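Local coordinates for type VII secretion system protein EssB (Staphylococcus aureus, PDB 4ANN), which serves as an integral membrane component of the Ess secretion system, probably required for export of EsxA and EsxB, this chain being its cytoplasmic part, at residues Asn81-Tyr86 with Cys149-Lys154; Lys91-Val96 with Tyr101-Ala106; Pro107-Phe112 with Ile119-Gly124; Lys144-Cys149 with Gln155-Leu160; Glu166-Lys169 with Phe173-Lys176. All coordinates share one frame; numbering follows the deposited sequence. Where two conformers were deposited one is given.

How the contacts relate
All five contacts lie in the cytoplasmic part of EssB, within a region whose family is grouped with the protein kinases. Contacts 2 and 3, with centres about 8 Å apart, form the inner part, joined where Thr102 N lies 3.0 Å from Gly124 O. Contacts 1, 4 and 5 belong to the helical side. Contact 4 has its centre about 11 Å from those of both contacts 1 and 5, shares Cys149 with contact 1, and meets contact 5 where Gln155 NE2 approaches Glu174 OE2 at 3.0 Å. Phe157 and Leu146 bring contact 4 against contacts 2 and 3, whereas contact 5 stays about 14 Å from contact 3 at nearest atoms.

Contact 1: Asn81-Tyr86 with Cys149-Lys154; sequences NEKLRY and CAFNEK
The ammonium NZ of Lys83 donates to the backbone O of Ala150 at 2.9 Å and makes a further hydrogen bond to the backbone O of Lys76, so two carbonyl groups grip it. Toward Ala150 the donor NZ stands tilted from the plane of the carbonyl group rather than within it. The same nitrogen stands 4.7 Å from the centroid of the Phe151 ring, 23° off the ring normal, which adds a cation-pi interaction over the face. Nearer the backbone, the aliphatic part of the lysine does the packing: CD lies 3.8 Å from that centroid and 10° off the normal, a CH-pi contact centred on the ring. One bend in an otherwise extended chain, at chi3 (-65°), brings NZ to the carbonyl oxygen of Ala150 while keeping it over the aromatic face. Leu84 reaches the same ring differently. Its CD2 comes to the edge, near the ring plane, 3.9 Å from Phe151 CZ, and the two side chains cross at about a right angle. The methyl CB of Ala150 fills in beside the lysine, 4.2 Å from Lys83 CD. Phe173 meets the Phe151 ring as well, and Leu87 touches both Ala150 and Phe151. Helix 80-89 is thus fixed to the C-terminal part of helix 136-151 by a buried lysine whose charge is met by carbonyl oxygens and an aromatic face, an environment that would probably keep it protonated.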
# COMPACT_ATOMS: atom_id res chain seq x y z
N ASN A 81 1.63 -10.14 18.75
CA ASN A 81 0.20 -10.30 18.49
C ASN A 81 -0.41 -9.16 17.66
O ASN A 81 -0.96 -9.44 16.58
CB ASN A 81 -0.68 -10.57 19.70
CG ASN A 81 -0.78 -9.63 20.84
OD1 ASN A 81 -1.66 -9.57 21.71
ND2 ASN A 81 0.25 -8.89 21.07
N GLU A 82 -0.36 -7.92 18.13
CA GLU A 82 -1.00 -6.80 17.44
C GLU A 82 -0.30 -6.51 16.13
O GLU A 82 -0.95 -6.19 15.11
CB GLU A 82 -1.17 -5.59 18.36
CG GLU A 82 -2.19 -5.76 19.45
CD GLU A 82 -3.63 -5.82 18.98
OE1 GLU A 82 -4.02 -6.82 18.35
OE2 GLU A 82 -4.44 -4.86 19.20
N LYS A 83 1.03 -6.63 16.09
CA LYS A 83 1.76 -6.49 14.84
C LYS A 83 1.28 -7.48 13.81
O LYS A 83 1.04 -7.14 12.65
CB LYS A 83 3.24 -6.69 15.17
CG LYS A 83 4.14 -6.48 13.96
CD LYS A 83 5.61 -6.76 14.31
CE LYS A 83 6.17 -5.79 15.30
NZ LYS A 83 7.62 -5.99 15.51
N LEU A 84 1.17 -8.74 14.20
CA LEU A 84 0.67 -9.77 13.29
C LEU A 84 -0.76 -9.51 12.84
O LEU A 84 -1.07 -9.71 11.69
CB LEU A 84 0.79 -11.16 13.92
CG LEU A 84 2.22 -11.72 14.00
CD1 LEU A 84 2.31 -12.88 14.94
CD2 LEU A 84 2.70 -12.07 12.59
N ARG A 85 -1.62 -9.04 13.74
CA ARG A 85 -3.00 -8.73 13.36
C ARG A 85 -3.01 -7.70 12.23
O ARG A 85 -3.73 -7.84 11.23
CB ARG A 85 -3.79 -8.29 14.56
CG ARG A 85 -5.24 -8.01 14.23
CD ARG A 85 -6.10 -7.82 15.47
NE ARG A 85 -5.84 -6.60 16.23
CZ ARG A 85 -6.35 -5.43 15.99
NH1 ARG A 85 -7.11 -5.23 14.92
NH2 ARG A 85 -6.08 -4.42 16.80
N TYR A 86 -2.26 -6.61 12.42
CA TYR A 86 -2.17 -5.57 11.43
C TYR A 86 -1.60 -6.10 10.12
O TYR A 86 -2.13 -5.82 9.02
CB TYR A 86 -1.33 -4.40 11.94
CG TYR A 86 -2.09 -3.42 12.84
CD1 TYR A 86 -2.77 -3.79 13.99
CD2 TYR A 86 -2.14 -2.06 12.50
CE1 TYR A 86 -3.45 -2.89 14.76
CE2 TYR A 86 -2.82 -1.16 13.28
CZ TYR A 86 -3.50 -1.57 14.41
OH TYR A 86 -4.19 -0.69 15.19
N CYS A 149 10.14 -5.74 7.29
CA CYS A 149 10.36 -4.44 7.91
C CYS A 149 9.67 -4.30 9.25
O CYS A 149 10.20 -3.72 10.19
CB CYS A 149 9.92 -3.32 6.97
SG CYS A 149 10.98 -3.11 5.53
N ALA A 150 8.45 -4.85 9.37
CA ALA A 150 7.71 -4.77 10.62
C ALA A 150 8.47 -5.49 11.74
O ALA A 150 8.33 -5.06 12.90
CB ALA A 150 6.31 -5.33 10.46
N PHE A 151 9.18 -6.55 11.42
CA PHE A 151 9.92 -7.36 12.40
C PHE A 151 11.36 -6.91 12.59
O PHE A 151 12.01 -7.40 13.51
CB PHE A 151 9.80 -8.84 12.08
CG PHE A 151 8.50 -9.41 12.57
CD1 PHE A 151 8.40 -9.90 13.85
CD2 PHE A 151 7.38 -9.44 11.76
CE1 PHE A 151 7.21 -10.44 14.32
CE2 PHE A 151 6.20 -10.00 12.22
CZ PHE A 151 6.11 -10.49 13.48
N ASN A 152 11.87 -5.96 11.81
CA ASN A 152 13.24 -5.48 12.02
C ASN A 152 13.27 -4.04 11.51
O ASN A 152 13.33 -3.80 10.30
CB ASN A 152 14.25 -6.36 11.30
CG ASN A 152 15.68 -5.89 11.56
OD1 ASN A 152 15.92 -4.81 12.01
ND2 ASN A 152 16.60 -6.75 11.15
N GLU A 153 13.27 -3.09 12.44
CA GLU A 153 13.19 -1.69 12.09
C GLU A 153 14.41 -1.17 11.32
O GLU A 153 14.33 -0.13 10.73
CB GLU A 153 13.03 -0.80 13.35
CG GLU A 153 14.27 -0.78 14.25
CD GLU A 153 14.23 0.13 15.44
OE1 GLU A 153 13.13 0.70 15.66
OE2 GLU A 153 15.25 0.37 16.17
N LYS A 154 15.50 -1.92 11.34
CA LYS A 154 16.71 -1.56 10.60
C LYS A 154 16.57 -1.77 9.09
O LYS A 154 17.36 -1.23 8.33
CB LYS A 154 17.91 -2.31 11.14
CG LYS A 154 18.20 -1.91 12.60
CD LYS A 154 19.40 -2.57 13.21
CE LYS A 154 19.28 -4.05 13.36
NZ LYS A 154 18.04 -4.42 14.13

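Contact 2: Lys91-Val96 with Tyr101-Ala106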
# COMPACT_ATOMS: atom_id res chain seq x y z
N LYS A 91 -3.85 -7.69 3.63
CA LYS A 91 -4.41 -8.38 2.46
C LYS A 91 -5.77 -7.84 2.09
O LYS A 91 -6.22 -8.04 0.93
CB LYS A 91 -4.45 -9.88 2.76
CG LYS A 91 -5.66 -10.39 3.53
CD LYS A 91 -5.73 -11.91 3.41
CE LYS A 91 -6.82 -12.66 4.15
NZ LYS A 91 -6.96 -14.06 3.59
N ASN A 92 -6.49 -7.16 2.99
CA ASN A 92 -7.78 -6.56 2.69
C ASN A 92 -7.70 -5.51 1.56
O ASN A 92 -8.71 -5.27 0.90
CB ASN A 92 -8.36 -5.92 3.94
CG ASN A 92 -9.84 -5.67 3.90
OD1 ASN A 92 -10.64 -6.57 3.58
ND2 ASN A 92 -10.25 -4.47 4.28
N LEU A 93 -6.51 -4.95 1.31
CA LEU A 93 -6.39 -4.04 0.18
C LEU A 93 -6.67 -4.67 -1.14
O LEU A 93 -6.96 -3.99 -2.12
CB LEU A 93 -5.00 -3.35 0.16
CG LEU A 93 -4.84 -2.26 1.19
CD1 LEU A 93 -3.40 -1.75 1.12
CD2 LEU A 93 -5.88 -1.12 1.03
N GLU A 94 -6.60 -5.98 -1.23
CA GLU A 94 -6.98 -6.69 -2.45
C GLU A 94 -8.42 -6.37 -2.83
O GLU A 94 -8.78 -6.52 -4.01
CB GLU A 94 -6.80 -8.21 -2.31
CG GLU A 94 -5.39 -8.65 -2.00
CD GLU A 94 -4.89 -9.94 -2.57
OE1 GLU A 94 -5.16 -10.99 -1.96
OE2 GLU A 94 -4.22 -9.82 -3.62
N GLU A 95 -9.25 -5.95 -1.88
CA GLU A 95 -10.63 -5.56 -2.21
C GLU A 95 -10.64 -4.39 -3.19
O GLU A 95 -11.63 -4.19 -3.91
CB GLU A 95 -11.41 -5.19 -0.95
CG GLU A 95 -11.64 -6.41 -0.03
CD GLU A 95 -12.51 -7.47 -0.62
OE1 GLU A 95 -13.55 -7.28 -1.25
OE2 GLU A 95 -12.13 -8.66 -0.53
N VAL A 96 -9.58 -3.61 -3.28
CA VAL A 96 -9.49 -2.48 -4.20
C VAL A 96 -9.50 -2.96 -5.64
O VAL A 96 -10.03 -2.25 -6.53
CB VAL A 96 -8.23 -1.61 -3.97
CG1 VAL A 96 -8.03 -0.56 -5.05
CG2 VAL A 96 -8.38 -0.98 -2.56
N TYR A 101 -10.35 1.82 -8.93
CA TYR A 101 -9.17 2.34 -8.32
C TYR A 101 -8.00 1.37 -8.39
O TYR A 101 -8.14 0.17 -8.44
CB TYR A 101 -9.38 2.72 -6.86
CG TYR A 101 -10.39 3.82 -6.62
CD1 TYR A 101 -10.19 5.13 -7.07
CD2 TYR A 101 -11.55 3.53 -5.92
CE1 TYR A 101 -11.11 6.11 -6.83
CE2 TYR A 101 -12.48 4.53 -5.66
CZ TYR A 101 -12.27 5.81 -6.13
OH TYR A 101 -13.20 6.76 -5.87
N THR A 102 -6.79 1.94 -8.31
CA THR A 102 -5.53 1.24 -8.17
C THR A 102 -4.81 1.88 -6.99
O THR A 102 -5.13 2.99 -6.55
CB THR A 102 -4.65 1.32 -9.41
OG1 THR A 102 -4.33 2.72 -9.61
CG2 THR A 102 -5.35 0.78 -10.68
N PHE A 103 -3.80 1.14 -6.49
CA PHE A 103 -3.06 1.59 -5.31
C PHE A 103 -1.63 1.07 -5.39
O PHE A 103 -1.31 0.18 -6.18
CB PHE A 103 -3.72 1.11 -4.00
CG PHE A 103 -3.61 -0.38 -3.74
CD1 PHE A 103 -4.45 -1.27 -4.40
CD2 PHE A 103 -2.68 -0.91 -2.87
CE1 PHE A 103 -4.36 -2.67 -4.21
CE2 PHE A 103 -2.57 -2.29 -2.66
CZ PHE A 103 -3.43 -3.16 -3.34
N VAL A 104 -0.77 1.60 -4.54
CA VAL A 104 0.61 1.21 -4.39
C VAL A 104 0.79 0.62 -2.99
O VAL A 104 0.36 1.26 -2.04
CB VAL A 104 1.53 2.42 -4.56
CG1 VAL A 104 2.97 2.07 -4.27
CG2 VAL A 104 1.31 3.05 -5.94
N LEU A 105 1.43 -0.52 -2.87
CA LEU A 105 1.71 -1.14 -1.57
C LEU A 105 3.11 -0.77 -1.15
O LEU A 105 4.11 -1.25 -1.74
CB LEU A 105 1.54 -2.64 -1.60
CG LEU A 105 1.65 -3.31 -0.25
CD1 LEU A 105 0.53 -2.87 0.67
CD2 LEU A 105 1.66 -4.83 -0.39
N ALA A 106 3.28 0.10 -0.15
CA ALA A 106 4.59 0.56 0.31
C ALA A 106 4.43 1.26 1.64
O ALA A 106 3.32 1.73 1.96
CB ALA A 106 5.21 1.57 -0.68
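Phe103 lays its ring against Leu93 and Val96, both on one side of the ring plane and both carried by the short helical turn that follows helix 80-89. Its chi1 of 70° puts CG between the backbone N and the carbonyl carbon, a crowded position that swings the ring toward the turn. There CZ lies 3.8 Å from Leu93 CB, while CD1 lies 3.7 Å from Val96 CG1; CE1 also approaches the backbone O of Leu93 at 3.6 Å. Both the leucine oxygen and the valine methyl come at the ring obliquely. Val96 uses its two branches unequally. With CG1 trans to the backbone N (chi1 172°), this methyl makes the closest approaches to the other segment, meeting Tyr101 O at 3.5 Å and Tyr101 CB at 4.0 Å as well as the phenylalanine. In Leu93, CG stands opposite the carbonyl carbon (chi1 -75°), which carries CD1 along the ring to Leu105 CD1, 4.1 Å away. No hydrogen bond links the two segments: the turn has its own backbone bonds, such as Val96 N to Leu93 O at 2.9 Å, and the junction rests on apolar packing. Of the Tyr101 side chain, CB is what meets Val96, since the ring leads away, its hydroxyl bonding Leu39 O and its ring taking a cation-pi contact from Arg123. Beyond the pair, Thr102 bonds Gly124 in the neighbouring strand 124-125, Ala120 of strand 118-120 touches Phe103, and Phe139 and Leu146 of helix 136-151 lie against Leu105.

Contact 3: Pro107-Phe112 with Ile119-Gly124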
# COMPACT_ATOMS: atom_id res chain seq x y z
N PRO A 107 5.49 1.39 2.42
CA PRO A 107 5.36 2.03 3.76
C PRO A 107 4.74 3.40 3.73
O PRO A 107 3.88 3.71 4.57
CB PRO A 107 6.79 2.03 4.28
CG PRO A 107 7.44 0.83 3.62
CD PRO A 107 6.84 0.81 2.24
N ASP A 108 5.15 4.24 2.79
CA ASP A 108 4.65 5.62 2.75
C ASP A 108 3.29 5.73 2.10
O ASP A 108 2.73 6.83 1.97
CB ASP A 108 5.64 6.54 2.04
CG ASP A 108 5.93 6.20 0.61
OD1 ASP A 108 5.60 5.13 0.09
OD2 ASP A 108 6.61 7.05 -0.02
N GLU A 109 2.71 4.62 1.65
CA GLU A 109 1.44 4.50 1.01
C GLU A 109 0.40 3.79 1.88
O GLU A 109 -0.76 3.68 1.43
CB GLU A 109 1.61 3.77 -0.34
CG GLU A 109 2.32 4.59 -1.37
CD GLU A 109 1.42 5.67 -1.98
OE1 GLU A 109 0.20 5.60 -1.77
OE2 GLU A 109 2.00 6.56 -2.69
N LEU A 110 0.78 3.29 3.01
CA LEU A 110 -0.03 2.41 3.80
C LEU A 110 -0.26 3.00 5.20
O LEU A 110 0.69 3.33 5.92
CB LEU A 110 0.67 1.04 3.94
CG LEU A 110 -0.08 0.00 4.76
CD1 LEU A 110 -1.44 -0.31 4.19
CD2 LEU A 110 0.77 -1.28 4.83
N PHE A 111 -1.52 3.04 5.56
CA PHE A 111 -2.00 3.50 6.85
C PHE A 111 -3.01 2.50 7.39
O PHE A 111 -3.48 1.63 6.65
CB PHE A 111 -2.68 4.89 6.74
CG PHE A 111 -1.74 5.96 6.23
CD1 PHE A 111 -1.45 6.06 4.89
CD2 PHE A 111 -1.16 6.85 7.10
CE1 PHE A 111 -0.60 7.03 4.41
CE2 PHE A 111 -0.29 7.83 6.64
CZ PHE A 111 -0.01 7.91 5.29
N PHE A 112 -3.32 2.62 8.67
CA PHE A 112 -4.31 1.77 9.32
C PHE A 112 -5.35 2.58 10.03
O PHE A 112 -5.05 3.61 10.64
CB PHE A 112 -3.64 0.80 10.31
CG PHE A 112 -2.75 -0.21 9.65
CD1 PHE A 112 -3.25 -1.39 9.18
CD2 PHE A 112 -1.37 0.04 9.51
CE1 PHE A 112 -2.43 -2.36 8.59
CE2 PHE A 112 -0.58 -0.94 8.94
CZ PHE A 112 -1.08 -2.12 8.47
N ILE A 119 -5.43 1.10 4.72
CA ILE A 119 -5.87 2.24 3.93
C ILE A 119 -4.71 2.72 3.07
O ILE A 119 -3.58 2.92 3.56
CB ILE A 119 -6.33 3.36 4.90
CG1 ILE A 119 -7.39 2.89 5.91
CG2 ILE A 119 -6.79 4.58 4.16
CD1 ILE A 119 -8.69 2.54 5.21
N ALA A 120 -4.94 2.92 1.76
CA ALA A 120 -3.86 3.38 0.89
C ALA A 120 -3.99 4.86 0.63
O ALA A 120 -5.04 5.49 0.81
CB ALA A 120 -3.87 2.61 -0.42
N LYS A 121 -2.93 5.47 0.16
CA LYS A 121 -2.87 6.91 -0.11
C LYS A 121 -3.10 7.26 -1.58
O LYS A 121 -4.18 7.70 -1.97
CB LYS A 121 -1.56 7.48 0.45
CG LYS A 121 -1.51 8.99 0.36
CD LYS A 121 -0.16 9.49 0.86
CE LYS A 121 0.95 9.22 -0.12
NZ LYS A 121 2.21 9.87 0.35
N THR A 122 -2.11 7.06 -2.43
CA THR A 122 -2.22 7.39 -3.84
C THR A 122 -3.26 6.50 -4.53
O THR A 122 -3.25 5.28 -4.32
CB THR A 122 -0.86 7.19 -4.51
OG1 THR A 122 0.09 8.03 -3.81
CG2 THR A 122 -0.88 7.66 -5.95
N ARG A 123 -4.10 7.08 -5.35
CA ARG A 123 -5.07 6.31 -6.11
C ARG A 123 -4.89 6.53 -7.62
O ARG A 123 -4.81 7.66 -8.05
CB ARG A 123 -6.49 6.73 -5.93
CG ARG A 123 -6.86 7.14 -4.60
CD ARG A 123 -8.34 7.44 -4.43
NE ARG A 123 -8.67 8.01 -3.19
CZ ARG A 123 -9.87 8.37 -2.79
NH1 ARG A 123 -10.92 8.21 -3.58
NH2 ARG A 123 -10.05 8.91 -1.59
N GLY A 124 -4.85 5.45 -8.36
CA GLY A 124 -5.08 5.55 -9.80
C GLY A 124 -6.46 5.13 -10.15
O GLY A 124 -7.28 4.74 -9.29
O HOH W 1 2.76 9.37 3.00
O HOH W 2 3.82 8.28 -1.52
O HOH W 3 -1.62 3.71 -2.82
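The beta hairpin of strands 110-112 and 118-120 is closed by Phe111 and Ile119, an antiparallel hydrogen-bonded pair. Phe111 N donates to Ile119 O at 2.9 Å, in the plane of that carbonyl, and Ile119 N returns a bond to Phe111 O at 2.8 Å from 35° above the carbonyl plane. Leu110 and Ala120 follow as the non-hydrogen-bonded pair, their side chains on the face opposite to those of Phe111 and Ile119. One residue further, Lys121 N makes a weak bond to Glu109 O, and Ala120 CA sends a C-H toward the same oxygen at 3.2 Å. The hairpin is two thirds of a small antiparallel sheet, in which strand 70-71 pairs with the other side of strand 110-112. Past the paired residues, a carboxylate takes over from the backbone. Glu109 bends at chi2 (-77°), bringing its two oxygens to Thr122: OE1 accepts from Thr122 N at 2.8 Å, with an N-H...O angle of 165°, and OE2 accepts from Thr122 OG1 at 2.7 Å. Each oxygen uses its syn lone pair, a two-point grip that fixes the carboxylate's rotation. Lys121 CB lies 3.4 Å from Glu109 OE1. Further along, the lysine chain bends at chi3, and NZ makes a hydrogen bond to Leu19 O. That ammonium also donates to two waters, one of them bonded to Asp108 O and the other, 2.8 Å from Glu109 OE2, linking the lysine to the glutamate. Tyr63 of strand 58-63 touches both Lys121 and Thr122.

Contact 4: Lys144-Cys149 with Gln155-Leu160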
# COMPACT_ATOMS: atom_id res chain seq x y z
N LYS A 144 5.78 -9.22 1.46
CA LYS A 144 6.87 -9.83 2.17
C LYS A 144 7.81 -8.80 2.76
O LYS A 144 8.26 -8.91 3.91
CB LYS A 144 7.65 -10.77 1.24
CG LYS A 144 6.91 -12.03 0.86
CD LYS A 144 7.59 -12.83 -0.23
CE LYS A 144 6.98 -14.19 -0.42
NZ LYS A 144 7.66 -14.94 -1.52
N ALA A 145 8.13 -7.78 1.96
CA ALA A 145 9.02 -6.73 2.42
C ALA A 145 8.42 -5.98 3.61
O ALA A 145 9.14 -5.65 4.57
CB ALA A 145 9.39 -5.80 1.30
N LEU A 146 7.13 -5.71 3.58
CA LEU A 146 6.47 -5.09 4.72
C LEU A 146 6.57 -5.95 5.98
O LEU A 146 6.81 -5.47 7.08
CB LEU A 146 4.99 -4.77 4.43
CG LEU A 146 4.73 -3.67 3.39
CD1 LEU A 146 3.25 -3.57 3.12
CD2 LEU A 146 5.25 -2.33 3.82
N VAL A 147 6.35 -7.27 5.84
CA VAL A 147 6.46 -8.17 6.98
C VAL A 147 7.87 -8.10 7.57
O VAL A 147 8.08 -8.00 8.78
CB VAL A 147 6.08 -9.59 6.58
CG1 VAL A 147 6.42 -10.57 7.71
CG2 VAL A 147 4.60 -9.70 6.20
N ILE A 148 8.89 -8.19 6.70
CA ILE A 148 10.27 -8.16 7.15
C ILE A 148 10.56 -6.87 7.87
O ILE A 148 11.17 -6.84 8.95
CB ILE A 148 11.22 -8.39 5.95
CG1 ILE A 148 11.08 -9.83 5.45
CG2 ILE A 148 12.65 -8.02 6.31
CD1 ILE A 148 11.75 -10.10 4.14
N CYS A 149 10.14 -5.74 7.29
CA CYS A 149 10.36 -4.44 7.91
C CYS A 149 9.67 -4.30 9.25
O CYS A 149 10.20 -3.72 10.19
CB CYS A 149 9.92 -3.32 6.97
SG CYS A 149 10.98 -3.11 5.53
N GLN A 155 15.63 -2.63 8.64
CA GLN A 155 15.53 -3.00 7.25
C GLN A 155 14.90 -1.89 6.39
O GLN A 155 13.97 -1.22 6.83
CB GLN A 155 14.70 -4.26 7.08
CG GLN A 155 15.28 -5.51 7.79
CD GLN A 155 16.49 -6.09 7.13
OE1 GLN A 155 17.28 -5.37 6.48
NE2 GLN A 155 16.73 -7.39 7.31
N SER A 156 15.36 -1.79 5.16
CA SER A 156 14.84 -0.94 4.14
C SER A 156 13.88 -1.66 3.20
O SER A 156 14.26 -2.59 2.50
CB SER A 156 15.97 -0.36 3.29
OG SER A 156 15.44 0.30 2.16
N PHE A 157 12.61 -1.20 3.17
CA PHE A 157 11.64 -1.73 2.23
C PHE A 157 12.16 -1.65 0.80
O PHE A 157 12.08 -2.59 0.04
CB PHE A 157 10.33 -0.95 2.38
CG PHE A 157 9.27 -1.34 1.38
CD1 PHE A 157 8.41 -2.38 1.64
CD2 PHE A 157 9.14 -0.60 0.21
CE1 PHE A 157 7.39 -2.67 0.71
CE2 PHE A 157 8.14 -0.92 -0.70
CZ PHE A 157 7.28 -1.93 -0.44
N ASP A 158 12.64 -0.46 0.43
CA ASP A 158 13.14 -0.27 -0.93
C ASP A 158 14.22 -1.27 -1.26
O ASP A 158 14.24 -1.88 -2.34
CB ASP A 158 13.66 1.16 -1.10
CG ASP A 158 12.54 2.19 -1.12
OD1 ASP A 158 11.35 1.87 -1.20
OD2 ASP A 158 12.87 3.40 -0.99
N ALA A 159 15.19 -1.43 -0.35
CA ALA A 159 16.29 -2.36 -0.62
C ALA A 159 15.77 -3.76 -0.84
O ALA A 159 16.23 -4.51 -1.70
CB ALA A 159 17.31 -2.38 0.51
N LEU A 160 14.77 -4.18 -0.05
CA LEU A 160 14.21 -5.51 -0.19
C LEU A 160 13.47 -5.68 -1.51
O LEU A 160 13.63 -6.72 -2.17
CB LEU A 160 13.29 -5.82 0.99
CG LEU A 160 13.97 -5.90 2.35
CD1 LEU A 160 12.91 -5.82 3.46
CD2 LEU A 160 14.85 -7.14 2.46
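Ala145 CB and Phe157 CD1 meet at 3.6 Å, where one small methyl lets two helices come close; the CA atoms of these residues are 5.6 Å apart. The same methyl lies 3.9 Å from Leu160 CB. Leu146 joins from the next position: its CD2 reaches Phe157 CE1 at 3.8 Å, and both aliphatic groups approach the ring obliquely. With CG trans to the backbone N (chi1 176°), the phenylalanine extends back along helix 136-151 toward Leu146. On the other flank, Ile148 uses the CG2 branch alone, packing it 3.6 Å from Leu160 CD1 and 3.9 Å from Gln155 CG. The sulfur of Cys149 fills the middle, 3.4 Å from Phe157 N and also touching Leu160 CD1, against the backbone where the second helix starts.

That start is set by Ser156 at the N-cap position: Ser156 OG accepts from Ala159 N at 3.1 Å, almost straight at 169°, and caps the first turn, which carries Phe157 and Leu160. Gln155 is placed by its amide NE2, which bonds Glu174 OE2. The two consecutive helices, 136-151 and 157-162, pack across a short connection, with Pro107 lying against Phe157, Phe72 and Leu105 against Leu146, and helix 172-179 packed on Ile148 through Glu174 and Ile178.

Contact 5: Glu166-Lys169 with Phe173-Lys176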
# COMPACT_ATOMS: atom_id res chain seq x y z
N GLU A 166 15.90 -13.76 -2.99
CA GLU A 166 16.34 -15.03 -2.44
C GLU A 166 17.79 -15.03 -2.04
O GLU A 166 18.20 -15.93 -1.30
CB GLU A 166 15.97 -16.15 -3.45
CG GLU A 166 14.47 -16.28 -3.41
CD GLU A 166 13.94 -17.66 -3.32
OE1 GLU A 166 14.73 -18.55 -3.00
OE2 GLU A 166 12.74 -17.75 -3.61
N LEU A 167 18.59 -14.06 -2.46
CA LEU A 167 19.96 -13.91 -2.00
C LEU A 167 20.04 -13.09 -0.71
O LEU A 167 21.15 -12.81 -0.22
CB LEU A 167 20.82 -13.32 -3.08
CG LEU A 167 21.01 -14.21 -4.33
CD1 LEU A 167 22.01 -13.59 -5.29
CD2 LEU A 167 21.46 -15.63 -4.02
N HIS A 168 18.92 -12.68 -0.13
CA HIS A 168 18.94 -11.92 1.12
C HIS A 168 19.66 -12.68 2.21
O HIS A 168 19.42 -13.86 2.45
CB HIS A 168 17.48 -11.67 1.53
CG HIS A 168 17.33 -10.99 2.86
ND1 HIS A 168 17.57 -9.67 2.97
CD2 HIS A 168 16.97 -11.39 4.08
CE1 HIS A 168 17.42 -9.27 4.20
NE2 HIS A 168 17.01 -10.32 4.94
N LYS A 169 20.49 -11.94 2.95
CA LYS A 169 21.14 -12.45 4.17
C LYS A 169 20.46 -11.82 5.36
O LYS A 169 20.41 -10.60 5.49
CB LYS A 169 22.62 -12.14 4.16
CG LYS A 169 23.38 -12.80 3.04
CD LYS A 169 23.22 -14.31 3.08
N PHE A 173 13.62 -16.26 10.27
CA PHE A 173 12.28 -15.74 10.03
C PHE A 173 12.15 -15.10 8.65
O PHE A 173 11.22 -15.34 7.92
CB PHE A 173 11.95 -14.73 11.11
CG PHE A 173 10.62 -14.02 10.93
CD1 PHE A 173 9.42 -14.57 11.31
CD2 PHE A 173 10.55 -12.77 10.38
CE1 PHE A 173 8.23 -13.94 11.14
CE2 PHE A 173 9.37 -12.10 10.20
CZ PHE A 173 8.19 -12.68 10.58
N GLU A 174 13.11 -14.33 8.26
CA GLU A 174 13.13 -13.57 7.04
C GLU A 174 13.19 -14.56 5.91
O GLU A 174 12.49 -14.37 4.89
CB GLU A 174 14.25 -12.52 6.95
CG GLU A 174 14.04 -11.41 7.93
CD GLU A 174 15.17 -10.43 8.07
OE1 GLU A 174 16.29 -10.73 7.63
OE2 GLU A 174 14.93 -9.36 8.70
N THR A 175 13.99 -15.60 6.00
CA THR A 175 14.01 -16.63 4.93
C THR A 175 12.64 -17.26 4.74
O THR A 175 12.22 -17.51 3.62
CB THR A 175 15.08 -17.67 5.26
OG1 THR A 175 16.31 -17.01 5.23
CG2 THR A 175 15.06 -18.83 4.26
N LYS A 176 11.97 -17.60 5.84
CA LYS A 176 10.66 -18.24 5.73
C LYS A 176 9.67 -17.31 5.04
O LYS A 176 8.85 -17.74 4.23
CB LYS A 176 10.09 -18.69 7.06
CG LYS A 176 10.82 -19.92 7.66
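His168 NE2 donates to Glu174 OE1 at 2.8 Å, and this one bond carries the contact between the loop before helix 172-179 and the helix's first turn. It is nearly straight, with an N-H...O angle of 167°. The carboxylate oxygen lies in the plane of the imidazole, at its edge, yet the imidazole approaches that oxygen from well above the carboxylate plane, and ring and carboxylate are turned 60° apart. Behind the bond the packing is modest: Glu174 CB stands 4.1 Å from His168 CD2. The glutamate is extended beyond CG, which takes its oxygens across to the loop; the histidine points back because CG is trans to its backbone N (chi1 175°).

The glutamate end is the well-held side. OE1 also accepts from Thr171 N, while OE2 has its own partner in Gln155. These converging N-H donors would probably stabilise the negative charge. By contrast, Glu166, Leu167 and Lys169 are exposed, and Lys169 points away from the helix; no atoms of Lys169 beyond CD were modelled, consistent with mobility of its tip.

With only 100 Å² buried between the segments, the join depends on polar geometry more than on packing. It is a histidine-carboxylate hydrogen bond, here serving as a structural tie between a connecting loop and the helix it leads into.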